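Local coordinates for pesticidal crystal protein Cry4Aa (Bacillus thuringiensis, PDB 2C9K), which binds midgut epithelial cells of mosquito larvae and promotes their colloid-osmotic lysis as a pore-forming insecticidal toxin, at residues Q53-I58 and N136-S141; Q101-Q106 and V158-Y163; I523-N528 and A550-F555; E271-Y276 and Y446-Y451. All blocks are in the same frame, centred on the assembly; numbering follows the deposited sequence.

Contact 1. Residues Q53-I58 and N136-S141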
loop_
_atom_site.group_PDB
_atom_site.type_symbol
_atom_site.label_atom_id
_atom_site.label_comp_id
_atom_site.label_asym_id
_atom_site.label_seq_id
_atom_site.Cartn_x
_atom_site.Cartn_y
_atom_site.Cartn_z
ATOM N N GLN A 53 1.250 16.212 -12.241
ATOM C CA GLN A 53 0.189 15.815 -11.323
ATOM C C GLN A 53 0.579 16.056 -9.869
ATOM O O GLN A 53 -0.235 16.521 -9.070
ATOM C CB GLN A 53 -0.195 14.341 -11.520
ATOM C CG GLN A 53 -1.471 13.959 -10.763
ATOM C CD GLN A 53 -1.910 12.526 -10.994
ATOM O OE1 GLN A 53 -2.960 12.107 -10.508
ATOM N NE2 GLN A 53 -1.109 11.766 -11.731
ATOM N N THR A 54 1.819 15.742 -9.520
ATOM C CA THR A 54 2.270 15.962 -8.158
ATOM C C THR A 54 2.254 17.456 -7.851
ATOM O O THR A 54 1.735 17.887 -6.818
ATOM C CB THR A 54 3.688 15.412 -7.959
ATOM O OG1 THR A 54 3.639 13.985 -7.975
ATOM C CG2 THR A 54 4.275 15.887 -6.637
ATOM N N LYS A 55 2.823 18.236 -8.766
ATOM C CA LYS A 55 2.903 19.689 -8.645
ATOM C C LYS A 55 1.515 20.324 -8.587
ATOM O O LYS A 55 1.341 21.401 -8.016
ATOM C CB LYS A 55 3.674 20.256 -9.838
ATOM C CG LYS A 55 3.846 21.766 -9.840
ATOM C CD LYS A 55 4.060 22.268 -11.265
ATOM C CE LYS A 55 5.013 23.450 -11.323
ATOM N NZ LYS A 55 6.430 23.056 -11.017
ATOM N N ASN A 56 0.528 19.660 -9.186
ATOM C CA ASN A 56 -0.831 20.176 -9.190
ATOM C C ASN A 56 -1.492 20.028 -7.838
ATOM O O ASN A 56 -2.434 20.745 -7.528
ATOM C CB ASN A 56 -1.679 19.473 -10.250
ATOM C CG ASN A 56 -1.401 19.987 -11.657
ATOM O OD1 ASN A 56 -1.317 21.196 -11.884
ATOM N ND2 ASN A 56 -1.270 19.069 -12.609
ATOM N N ILE A 57 -1.004 19.102 -7.025
ATOM C CA ILE A 57 -1.585 18.905 -5.707
ATOM C C ILE A 57 -0.883 19.790 -4.663
ATOM O O ILE A 57 -1.515 20.307 -3.739
ATOM C CB ILE A 57 -1.537 17.402 -5.301
ATOM C CG1 ILE A 57 -0.320 17.105 -4.434
ATOM C CG2 ILE A 57 -1.509 16.535 -6.539
ATOM C CD1 ILE A 57 -0.626 17.158 -2.955
ATOM N N ILE A 58 0.422 19.977 -4.821
ATOM C CA ILE A 58 1.184 20.810 -3.895
ATOM C C ILE A 58 1.030 22.278 -4.274
ATOM O O ILE A 58 1.291 23.175 -3.473
ATOM C CB ILE A 58 2.672 20.438 -3.917
ATOM C CG1 ILE A 58 2.845 19.001 -3.430
ATOM C CG2 ILE A 58 3.459 21.391 -3.049
ATOM C CD1 ILE A 58 4.278 18.545 -3.379
ATOM N N ASN A 136 12.712 17.769 -6.024
ATOM C CA ASN A 136 12.939 16.342 -5.879
ATOM C C ASN A 136 11.751 15.568 -5.350
ATOM O O ASN A 136 11.614 14.385 -5.640
ATOM C CB ASN A 136 14.165 16.084 -5.016
ATOM C CG ASN A 136 15.443 16.141 -5.820
ATOM O OD1 ASN A 136 15.684 15.295 -6.687
ATOM N ND2 ASN A 136 16.266 17.148 -5.553
ATOM N N ILE A 137 10.889 16.211 -4.576
ATOM C CA ILE A 137 9.718 15.502 -4.099
ATOM C C ILE A 137 8.735 15.494 -5.269
ATOM O O ILE A 137 7.876 14.620 -5.378
ATOM C CB ILE A 137 9.042 16.201 -2.907
ATOM C CG1 ILE A 137 8.269 17.413 -3.388
ATOM C CG2 ILE A 137 10.066 16.614 -1.886
ATOM C CD1 ILE A 137 7.155 17.763 -2.476
ATOM N N LEU A 138 8.885 16.486 -6.140
ATOM C CA LEU A 138 8.031 16.647 -7.307
ATOM C C LEU A 138 8.435 15.652 -8.396
ATOM O O LEU A 138 7.684 15.399 -9.331
ATOM C CB LEU A 138 8.150 18.085 -7.830
ATOM C CG LEU A 138 6.899 18.715 -8.447
ATOM C CD1 LEU A 138 5.782 18.706 -7.410
ATOM C CD2 LEU A 138 7.187 20.138 -8.911
ATOM N N VAL A 139 9.626 15.083 -8.263
ATOM C CA VAL A 139 10.138 14.124 -9.233
ATOM C C VAL A 139 10.234 12.730 -8.594
ATOM O O VAL A 139 10.551 11.745 -9.269
ATOM C CB VAL A 139 11.537 14.566 -9.738
ATOM C CG1 VAL A 139 12.088 13.567 -10.709
ATOM C CG2 VAL A 139 11.441 15.913 -10.417
ATOM N N LEU A 140 9.942 12.654 -7.294
ATOM C CA LEU A 140 10.006 11.400 -6.551
ATOM C C LEU A 140 9.286 10.239 -7.216
ATOM O O LEU A 140 9.824 9.139 -7.283
ATOM C CB LEU A 140 9.453 11.585 -5.134
ATOM C CG LEU A 140 9.456 10.317 -4.262
ATOM C CD1 LEU A 140 10.885 9.836 -4.057
ATOM C CD2 LEU A 140 8.803 10.597 -2.927
ATOM N N SER A 141 8.073 10.461 -7.710
ATOM C CA SER A 141 7.351 9.362 -8.336
ATOM C C SER A 141 8.096 8.809 -9.557
ATOM O O SER A 141 8.103 7.603 -9.786
ATOM C CB SER A 141 5.917 9.782 -8.703
ATOM O OG SER A 141 5.872 10.644 -9.819
#
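L138 sets CD1 against both T54 and K55 and CD2 against K55, and this is where the contact is densest. CD1 of L138 lies 3.3 Å from CG2 of T54 and 3.6 Å from CB of K55, while L138 CD2 is also 3.6 Å from K55 CB. In T54, OG1 lies beside the backbone N (chi1 -71°), which leaves CG2 anti to that N and facing L138; OG1 bonds F50 O in its own helix. Both segments belong to the N-terminal helical bundle, the pore-forming domain of three-domain Cry toxins; L138 lies near the junction of helix 129-137 and helix 140-164. I58 CD1 is 4.3 Å from L138 CD1 and packs mainly beside I137, their modelled separation being too short to trust. Packing thins toward S141, whose OG approaches T54 OG1 no closer than 4.4 Å. Toward the more open side, the chain of K55, bent at chi3 and chi4, runs over L138 CD2 and leaves NZ 3.7 Å from that methyl, an apolar neighbour for a charged end.

Contact 2. Residues Q101-Q106 and V158-Y163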
loop_
_atom_site.group_PDB
_atom_site.type_symbol
_atom_site.label_atom_id
_atom_site.label_comp_id
_atom_site.label_asym_id
_atom_site.label_seq_id
_atom_site.Cartn_x
_atom_site.Cartn_y
_atom_site.Cartn_z
ATOM N N GLN A 101 24.889 -15.176 -25.140
ATOM C CA GLN A 101 24.841 -15.594 -23.748
ATOM C C GLN A 101 25.670 -14.590 -22.971
ATOM O O GLN A 101 25.667 -14.575 -21.747
ATOM C CB GLN A 101 25.445 -16.993 -23.613
ATOM C CG GLN A 101 25.197 -17.713 -22.298
ATOM C CD GLN A 101 25.927 -17.095 -21.135
ATOM O OE1 GLN A 101 27.047 -16.608 -21.280
ATOM N NE2 GLN A 101 25.303 -17.124 -19.962
ATOM N N ASP A 102 26.387 -13.746 -23.704
ATOM C CA ASP A 102 27.216 -12.730 -23.083
ATOM C C ASP A 102 26.342 -11.540 -22.710
ATOM O O ASP A 102 26.644 -10.400 -23.068
ATOM C CB ASP A 102 28.318 -12.277 -24.038
ATOM C CG ASP A 102 29.638 -12.045 -23.328
ATOM O OD1 ASP A 102 30.526 -11.370 -23.897
ATOM O OD2 ASP A 102 29.792 -12.549 -22.198
ATOM N N VAL A 103 25.250 -11.832 -22.003
ATOM C CA VAL A 103 24.300 -10.823 -21.540
ATOM C C VAL A 103 24.969 -9.997 -20.451
ATOM O O VAL A 103 24.579 -8.861 -20.179
ATOM C CB VAL A 103 23.043 -11.481 -20.933
ATOM C CG1 VAL A 103 22.122 -10.423 -20.362
ATOM C CG2 VAL A 103 22.325 -12.302 -21.984
ATOM N N ARG A 104 25.982 -10.591 -19.831
ATOM C CA ARG A 104 26.729 -9.945 -18.765
ATOM C C ARG A 104 27.247 -8.558 -19.141
ATOM O O ARG A 104 27.453 -7.708 -18.270
ATOM C CB ARG A 104 27.884 -10.853 -18.327
ATOM C CG ARG A 104 27.391 -12.112 -17.630
ATOM C CD ARG A 104 28.506 -12.953 -17.035
ATOM N NE ARG A 104 29.160 -13.790 -18.032
ATOM C CZ ARG A 104 29.828 -14.900 -17.738
ATOM N NH1 ARG A 104 29.923 -15.298 -16.477
ATOM N NH2 ARG A 104 30.394 -15.616 -18.704
ATOM N N THR A 105 27.450 -8.322 -20.433
ATOM C CA THR A 105 27.937 -7.024 -20.886
ATOM C C THR A 105 26.767 -6.041 -20.929
ATOM O O THR A 105 26.908 -4.871 -20.562
ATOM C CB THR A 105 28.591 -7.132 -22.292
ATOM O OG1 THR A 105 29.229 -5.892 -22.625
ATOM C CG2 THR A 105 27.549 -7.453 -23.347
ATOM N N GLN A 106 25.610 -6.540 -21.365
ATOM C CA GLN A 106 24.387 -5.742 -21.467
ATOM C C GLN A 106 23.920 -5.337 -20.067
ATOM O O GLN A 106 23.422 -4.230 -19.863
ATOM C CB GLN A 106 23.302 -6.557 -22.168
ATOM C CG GLN A 106 22.151 -5.744 -22.713
ATOM C CD GLN A 106 22.593 -4.705 -23.722
ATOM O OE1 GLN A 106 23.457 -4.960 -24.554
ATOM N NE2 GLN A 106 21.986 -3.529 -23.661
ATOM N N VAL A 158 21.930 -10.998 -10.479
ATOM C CA VAL A 158 22.307 -11.920 -9.423
ATOM C C VAL A 158 21.804 -13.319 -9.749
ATOM O O VAL A 158 22.547 -14.288 -9.658
ATOM C CB VAL A 158 21.732 -11.479 -8.073
ATOM C CG1 VAL A 158 21.908 -12.577 -7.049
ATOM C CG2 VAL A 158 22.440 -10.223 -7.605
ATOM N N LYS A 159 20.538 -13.419 -10.133
ATOM C CA LYS A 159 19.945 -14.709 -10.473
ATOM C C LYS A 159 20.652 -15.320 -11.674
ATOM O O LYS A 159 21.011 -16.495 -11.660
ATOM C CB LYS A 159 18.457 -14.553 -10.802
ATOM C CG LYS A 159 17.581 -14.164 -9.625
ATOM C CD LYS A 159 16.130 -14.070 -10.076
ATOM C CE LYS A 159 15.203 -13.613 -8.965
ATOM N NZ LYS A 159 13.824 -13.424 -9.497
ATOM N N PHE A 160 20.834 -14.503 -12.707
ATOM C CA PHE A 160 21.484 -14.922 -13.940
ATOM C C PHE A 160 22.840 -15.584 -13.686
ATOM O O PHE A 160 23.155 -16.634 -14.254
ATOM C CB PHE A 160 21.674 -13.711 -14.856
ATOM C CG PHE A 160 22.264 -14.052 -16.189
ATOM C CD1 PHE A 160 21.527 -14.768 -17.125
ATOM C CD2 PHE A 160 23.572 -13.690 -16.497
ATOM C CE1 PHE A 160 22.082 -15.123 -18.346
ATOM C CE2 PHE A 160 24.140 -14.041 -17.717
ATOM C CZ PHE A 160 23.393 -14.760 -18.645
ATOM N N GLU A 161 23.636 -14.966 -12.824
ATOM C CA GLU A 161 24.957 -15.476 -12.506
ATOM C C GLU A 161 24.938 -16.749 -11.659
ATOM O O GLU A 161 25.663 -17.697 -11.951
ATOM C CB GLU A 161 25.771 -14.380 -11.813
ATOM C CG GLU A 161 27.107 -14.077 -12.497
ATOM C CD GLU A 161 26.957 -13.665 -13.962
ATOM O OE1 GLU A 161 27.141 -12.465 -14.275
ATOM O OE2 GLU A 161 26.653 -14.548 -14.797
ATOM N N ALA A 162 24.115 -16.785 -10.618
ATOM C CA ALA A 162 24.041 -17.966 -9.759
ATOM C C ALA A 162 23.616 -19.187 -10.566
ATOM O O ALA A 162 23.866 -20.328 -10.178
ATOM C CB ALA A 162 23.059 -17.727 -8.625
ATOM N N TYR A 163 22.970 -18.928 -11.693
ATOM C CA TYR A 163 22.484 -19.973 -12.582
ATOM C C TYR A 163 23.632 -20.536 -13.419
ATOM O O TYR A 163 23.633 -21.715 -13.783
ATOM C CB TYR A 163 21.404 -19.390 -13.494
ATOM C CG TYR A 163 20.937 -20.300 -14.607
ATOM C CD1 TYR A 163 20.181 -21.439 -14.338
ATOM C CD2 TYR A 163 21.231 -20.004 -15.939
ATOM C CE1 TYR A 163 19.728 -22.257 -15.367
ATOM C CE2 TYR A 163 20.784 -20.816 -16.971
ATOM C CZ TYR A 163 20.033 -21.940 -16.680
ATOM O OH TYR A 163 19.584 -22.738 -17.706
#
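F160 directs its ring from helix 140-164 at the start of helix 103-123, where Q101, V103 and R104 meet its outer end. F160 CG sits anti to its N (chi1 -177°), which carries the ring toward helix 103-123. The plane of the Q101 amide is nearly parallel to that of the ring, 12° apart, yet NE2 approaches obliquely, 3.3 Å from F160 CZ. V103 CB also approaches CZ at a slant, at 4.0 Å. R104 meets the edge: its CG is 3.8 Å from F160 CE2, and its guanidinium stands nearly upright to the ring, at 82°. W91 adds an edge-to-face partner for F160, in this remote end of the helical pore-forming domain. E161, bent at chi2, crosses R104 at about a right angle, with OE1 3.1 Å from R104 CD. Its OE2 lies 3.8 Å from R104 NH1, a long salt bridge. With no hydrogen bond across the segments, that attraction probably contributes modestly beside the van der Waals contacts around F160 and the R104 methylenes.

Contact 3. Residues I523-N528 and A550-F555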
loop_
_atom_site.group_PDB
_atom_site.type_symbol
_atom_site.label_atom_id
_atom_site.label_comp_id
_atom_site.label_asym_id
_atom_site.label_seq_id
_atom_site.Cartn_x
_atom_site.Cartn_y
_atom_site.Cartn_z
ATOM N N ILE A 523 10.631 -14.596 10.964
ATOM C CA ILE A 523 10.043 -13.312 11.346
ATOM C C ILE A 523 10.869 -12.074 10.967
ATOM O O ILE A 523 12.087 -12.049 11.161
ATOM C CB ILE A 523 9.787 -13.296 12.877
ATOM C CG1 ILE A 523 8.539 -14.107 13.196
ATOM C CG2 ILE A 523 9.627 -11.884 13.391
ATOM C CD1 ILE A 523 8.335 -14.264 14.671
ATOM N N ARG A 524 10.200 -11.053 10.423
ATOM C CA ARG A 524 10.855 -9.794 10.049
ATOM C C ARG A 524 10.401 -8.797 11.107
ATOM O O ARG A 524 9.255 -8.351 11.097
ATOM C CB ARG A 524 10.407 -9.323 8.656
ATOM C CG ARG A 524 11.169 -8.094 8.131
ATOM C CD ARG A 524 10.934 -7.858 6.638
ATOM N NE ARG A 524 11.849 -6.879 6.036
ATOM C CZ ARG A 524 11.670 -5.556 6.030
ATOM N NH1 ARG A 524 10.602 -5.015 6.596
ATOM N NH2 ARG A 524 12.557 -4.768 5.439
ATOM N N TYR A 525 11.306 -8.450 12.015
ATOM C CA TYR A 525 10.979 -7.554 13.119
ATOM C C TYR A 525 12.021 -6.471 13.318
ATOM O O TYR A 525 13.066 -6.464 12.675
ATOM C CB TYR A 525 10.924 -8.360 14.410
ATOM C CG TYR A 525 12.320 -8.755 14.853
ATOM C CD1 TYR A 525 12.916 -8.174 15.977
ATOM C CD2 TYR A 525 13.088 -9.632 14.086
ATOM C CE1 TYR A 525 14.238 -8.452 16.316
ATOM C CE2 TYR A 525 14.411 -9.914 14.419
ATOM C CZ TYR A 525 14.976 -9.320 15.530
ATOM O OH TYR A 525 16.286 -9.589 15.838
ATOM N N ALA A 526 11.723 -5.582 14.258
ATOM C CA ALA A 526 12.600 -4.483 14.647
ATOM C C ALA A 526 12.645 -4.570 16.170
ATOM O O ALA A 526 11.704 -5.064 16.799
ATOM C CB ALA A 526 12.014 -3.147 14.210
ATOM N N SER A 527 13.727 -4.095 16.771
ATOM C CA SER A 527 13.846 -4.174 18.221
ATOM C C SER A 527 15.034 -3.409 18.766
ATOM O O SER A 527 16.132 -3.497 18.227
ATOM C CB SER A 527 13.974 -5.640 18.643
ATOM O OG SER A 527 14.258 -5.757 20.026
ATOM N N ASN A 528 14.812 -2.653 19.831
ATOM C CA ASN A 528 15.908 -1.935 20.452
ATOM C C ASN A 528 16.418 -2.842 21.575
ATOM O O ASN A 528 16.593 -4.042 21.361
ATOM C CB ASN A 528 15.454 -0.571 20.988
ATOM C CG ASN A 528 14.162 -0.651 21.761
ATOM O OD1 ASN A 528 13.857 -1.678 22.370
ATOM N ND2 ASN A 528 13.397 0.440 21.760
ATOM N N ALA A 550 15.086 -16.101 20.877
ATOM C CA ALA A 550 15.437 -14.793 21.410
ATOM C C ALA A 550 15.678 -13.844 20.245
ATOM O O ALA A 550 16.330 -14.207 19.265
ATOM C CB ALA A 550 16.689 -14.895 22.253
ATOM N N LEU A 551 15.140 -12.634 20.349
ATOM C CA LEU A 551 15.308 -11.635 19.307
ATOM C C LEU A 551 16.542 -10.796 19.623
ATOM O O LEU A 551 16.940 -10.687 20.782
ATOM C CB LEU A 551 14.065 -10.747 19.231
ATOM C CG LEU A 551 12.794 -11.446 18.744
ATOM C CD1 LEU A 551 11.635 -10.461 18.760
ATOM C CD2 LEU A 551 13.011 -11.987 17.343
ATOM N N ASN A 552 17.147 -10.208 18.594
ATOM C CA ASN A 552 18.342 -9.390 18.780
ATOM C C ASN A 552 18.036 -7.913 18.602
ATOM O O ASN A 552 17.053 -7.544 17.950
ATOM C CB ASN A 552 19.409 -9.780 17.762
ATOM C CG ASN A 552 19.779 -11.243 17.833
ATOM O OD1 ASN A 552 20.155 -11.841 16.823
ATOM N ND2 ASN A 552 19.687 -11.828 19.027
ATOM N N PRO A 553 18.866 -7.040 19.192
ATOM C CA PRO A 553 18.636 -5.599 19.050
ATOM C C PRO A 553 18.881 -5.303 17.582
ATOM O O PRO A 553 19.698 -5.969 16.956
ATOM C CB PRO A 553 19.706 -4.994 19.938
ATOM C CG PRO A 553 19.922 -6.052 20.965
ATOM C CD PRO A 553 19.937 -7.305 20.161
ATOM N N THR A 554 18.184 -4.324 17.021
ATOM C CA THR A 554 18.369 -4.011 15.606
ATOM C C THR A 554 18.482 -2.511 15.377
ATOM O O THR A 554 18.973 -2.057 14.342
ATOM C CB THR A 554 17.208 -4.573 14.772
ATOM O OG1 THR A 554 16.019 -3.820 15.035
ATOM C CG2 THR A 554 16.963 -6.032 15.139
ATOM N N PHE A 555 18.023 -1.741 16.354
ATOM C CA PHE A 555 18.103 -0.296 16.261
ATOM C C PHE A 555 18.217 0.270 17.663
ATOM O O PHE A 555 18.155 -0.471 18.648
ATOM C CB PHE A 555 16.870 0.269 15.547
ATOM C CG PHE A 555 15.622 0.281 16.384
ATOM C CD1 PHE A 555 15.237 1.434 17.060
ATOM C CD2 PHE A 555 14.813 -0.848 16.471
ATOM C CE1 PHE A 555 14.055 1.466 17.809
ATOM C CE2 PHE A 555 13.634 -0.827 17.214
ATOM C CZ PHE A 555 13.253 0.336 17.885
HETATM O O HOH W 1 15.542 -8.216 21.332
#
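The Y525 ring carries the CD2 methyl of L551 over one face, 3.7 Å from the centroid and only 8° off the normal, a CH-pi contact; I523 O and N552 O lie at its edge. F555 has N528 CB over one face, 4.1 Å from the centroid and offset toward the rim, while S527 N and T554 OG1 sit at its edge. Both belong to the C-terminal beta-sandwich of the toxin, and they pin the loop leaving strand 545-550 of one sheet against the end of strand 517-527 in the other. V600, I537 and L571 also pack against L551. The backbone N of N552 donates to Y525 OH at 3.0 Å; a chi1 of 73° puts Y525 CG between the backbone N and the carbonyl carbon and turns the ring toward L551 and N552. S527 N donates to T554 OG1 at 2.9 Å, and that hydroxyl is itself bonded to D567 O, so T554 joins the strand end to a later part of its own loop. A water bridges S527 OG and, weakly, L551 O. S527 O accepts from two loop donors, T554 N, in a bond modelled too short to trust in detail, and F555 N at 3.2 Å.

Contact 4. Residues E271-Y276 and Y446-Y451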
loop_
_atom_site.group_PDB
_atom_site.type_symbol
_atom_site.label_atom_id
_atom_site.label_comp_id
_atom_site.label_asym_id
_atom_site.label_seq_id
_atom_site.Cartn_x
_atom_site.Cartn_y
_atom_site.Cartn_z
ATOM N N GLU A 271 -16.848 22.458 0.662
ATOM C CA GLU A 271 -18.075 23.144 1.041
ATOM C C GLU A 271 -18.487 22.981 2.492
ATOM O O GLU A 271 -19.615 23.291 2.867
ATOM C CB GLU A 271 -19.213 22.735 0.110
ATOM C CG GLU A 271 -19.041 23.314 -1.284
ATOM C CD GLU A 271 -20.323 23.303 -2.095
ATOM O OE1 GLU A 271 -20.331 23.924 -3.183
ATOM O OE2 GLU A 271 -21.317 22.678 -1.648
ATOM N N SER A 272 -17.549 22.510 3.307
ATOM C CA SER A 272 -17.771 22.325 4.738
ATOM C C SER A 272 -16.750 23.185 5.466
ATOM O O SER A 272 -15.686 23.469 4.929
ATOM C CB SER A 272 -17.592 20.861 5.119
ATOM O OG SER A 272 -18.492 20.047 4.384
ATOM N N PRO A 273 -17.063 23.616 6.699
ATOM C CA PRO A 273 -16.154 24.460 7.490
ATOM C C PRO A 273 -14.971 23.752 8.137
ATOM O O PRO A 273 -13.953 24.380 8.427
ATOM C CB PRO A 273 -17.082 25.066 8.534
ATOM C CG PRO A 273 -18.007 23.927 8.807
ATOM C CD PRO A 273 -18.340 23.425 7.408
ATOM N N TYR A 274 -15.106 22.453 8.364
ATOM C CA TYR A 274 -14.054 21.681 9.009
ATOM C C TYR A 274 -12.647 21.929 8.470
ATOM O O TYR A 274 -11.657 21.607 9.132
ATOM C CB TYR A 274 -14.398 20.192 8.934
ATOM C CG TYR A 274 -15.809 19.938 9.377
ATOM C CD1 TYR A 274 -16.812 19.690 8.446
ATOM C CD2 TYR A 274 -16.165 20.046 10.722
ATOM C CE1 TYR A 274 -18.144 19.562 8.841
ATOM C CE2 TYR A 274 -17.490 19.918 11.129
ATOM C CZ TYR A 274 -18.473 19.678 10.179
ATOM O OH TYR A 274 -19.787 19.557 10.557
ATOM N N LYS A 275 -12.551 22.502 7.279
ATOM C CA LYS A 275 -11.244 22.773 6.704
ATOM C C LYS A 275 -10.531 23.875 7.476
ATOM O O LYS A 275 -9.330 24.073 7.308
ATOM C CB LYS A 275 -11.384 23.166 5.232
ATOM C CG LYS A 275 -12.394 24.273 4.983
ATOM C CD LYS A 275 -12.535 24.573 3.507
ATOM C CE LYS A 275 -13.365 25.822 3.285
ATOM N NZ LYS A 275 -13.622 26.083 1.837
ATOM N N TYR A 276 -11.266 24.580 8.335
ATOM C CA TYR A 276 -10.697 25.682 9.118
ATOM C C TYR A 276 -10.256 25.257 10.513
ATOM O O TYR A 276 -9.667 26.037 11.250
ATOM C CB TYR A 276 -11.705 26.834 9.228
ATOM C CG TYR A 276 -12.030 27.512 7.911
ATOM C CD1 TYR A 276 -13.346 27.606 7.464
ATOM C CD2 TYR A 276 -11.026 28.057 7.111
ATOM C CE1 TYR A 276 -13.656 28.220 6.260
ATOM C CE2 TYR A 276 -11.326 28.676 5.898
ATOM C CZ TYR A 276 -12.646 28.747 5.484
ATOM O OH TYR A 276 -12.960 29.326 4.282
ATOM N N TYR A 446 -23.360 22.398 13.039
ATOM C CA TYR A 446 -23.442 22.422 11.588
ATOM C C TYR A 446 -24.359 21.389 10.972
ATOM O O TYR A 446 -24.749 20.405 11.610
ATOM C CB TYR A 446 -22.057 22.231 10.985
ATOM C CG TYR A 446 -20.969 23.016 11.670
ATOM C CD1 TYR A 446 -20.444 22.599 12.887
ATOM C CD2 TYR A 446 -20.452 24.166 11.087
ATOM C CE1 TYR A 446 -19.429 23.306 13.502
ATOM C CE2 TYR A 446 -19.436 24.880 11.696
ATOM C CZ TYR A 446 -18.929 24.445 12.901
ATOM O OH TYR A 446 -17.916 25.154 13.491
ATOM N N LYS A 447 -24.687 21.629 9.705
ATOM C CA LYS A 447 -25.531 20.729 8.934
ATOM C C LYS A 447 -24.660 20.015 7.910
ATOM O O LYS A 447 -25.098 19.055 7.279
ATOM C CB LYS A 447 -26.637 21.499 8.214
ATOM C CG LYS A 447 -27.720 22.010 9.125
ATOM C CD LYS A 447 -28.828 22.648 8.315
ATOM C CE LYS A 447 -29.876 23.258 9.220
ATOM N NZ LYS A 447 -30.334 22.251 10.203
ATOM N N THR A 448 -23.430 20.497 7.750
ATOM C CA THR A 448 -22.498 19.903 6.807
ATOM C C THR A 448 -21.797 18.723 7.438
ATOM O O THR A 448 -21.678 18.637 8.654
ATOM C CB THR A 448 -21.427 20.894 6.356
ATOM O OG1 THR A 448 -20.859 21.522 7.502
ATOM C CG2 THR A 448 -22.013 21.942 5.460
ATOM N N GLN A 449 -21.324 17.822 6.587
ATOM C CA GLN A 449 -20.634 16.615 7.025
ATOM C C GLN A 449 -19.645 16.230 5.927
ATOM O O GLN A 449 -19.981 16.282 4.741
ATOM C CB GLN A 449 -21.661 15.504 7.225
ATOM C CG GLN A 449 -21.158 14.272 7.930
ATOM C CD GLN A 449 -22.230 13.193 8.029
ATOM O OE1 GLN A 449 -22.004 12.119 8.590
ATOM N NE2 GLN A 449 -23.403 13.476 7.480
ATOM N N VAL A 450 -18.425 15.877 6.325
ATOM C CA VAL A 450 -17.377 15.472 5.382
ATOM C C VAL A 450 -17.111 13.975 5.536
ATOM O O VAL A 450 -16.920 13.482 6.652
ATOM C CB VAL A 450 -16.052 16.221 5.646
ATOM C CG1 VAL A 450 -14.954 15.639 4.793
ATOM C CG2 VAL A 450 -16.210 17.687 5.328
ATOM N N TYR A 451 -17.094 13.249 4.422
ATOM C CA TYR A 451 -16.849 11.815 4.485
ATOM C C TYR A 451 -15.494 11.459 3.898
ATOM O O TYR A 451 -14.892 12.239 3.162
ATOM C CB TYR A 451 -17.909 11.031 3.700
ATOM C CG TYR A 451 -19.356 11.267 4.090
ATOM C CD1 TYR A 451 -20.055 12.386 3.634
ATOM C CD2 TYR A 451 -20.041 10.343 4.875
ATOM C CE1 TYR A 451 -21.401 12.574 3.946
ATOM C CE2 TYR A 451 -21.377 10.520 5.193
ATOM C CZ TYR A 451 -22.056 11.633 4.727
ATOM O OH TYR A 451 -23.393 11.793 5.033
#
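The hydroxyl of Y274 donates to T448 O at 2.8 Å, approaching from 45° out of the carbonyl plane, and receives a weak bond from I442 N, so one oxygen ties three pieces of chain together. They all belong to the middle domain, the beta-prism of three-domain Cry toxins: segment 271-276 follows strand 262-267, and segment 446-451 leads into strand 450-457, its neighbour in a three-stranded antiparallel sheet. Two tyrosines and a proline form one part. The edge of the Y274 ring points at the face of Y446, with centroids 5.4 Å apart and planes at 55°, an inclined edge-to-face pair. P273 fits beside both: its CG lies over the centre of one face of Y274 and 3.4 Å from Y446 CD2. The far end of Y446 is fixed by a hydrogen bond between its OH and that of Y277. Smaller side chains form the other part. T448 places OG1 between the backbone N and the carbonyl carbon (chi1 49°), which sets it 3.2 Å from P273 CD and 3.6 Å from Y274 CE1. V450 CG2 rests 3.8 Å from Y274 CD1 and also reaches S272. S272 OG bonds N268 O and also lies 3.4 Å from V450 CG2.

How the contacts relate
From the N terminus, contact 1 opens at 53-58 and contact 2 at 101-106 before contact 1 closes at 136-141 and contact 2 at 158-163, so the two cross. Both stay within the helical domain and share helix 140-164, but use opposite ends of it, with centres 36 Å apart. The chain then enters the prism domain, where contact 4 closes a loop of 169 residues that holds the two four-stranded sheets. Contact 3 follows in series in the C-terminal sandwich, its short 21-residue loop containing the hairpin of strands 536-541 and 545-550. Each contact joins parts of a single domain, so none bridges two. Contacts 2 and 4 lie on opposite sides of the chain's centre.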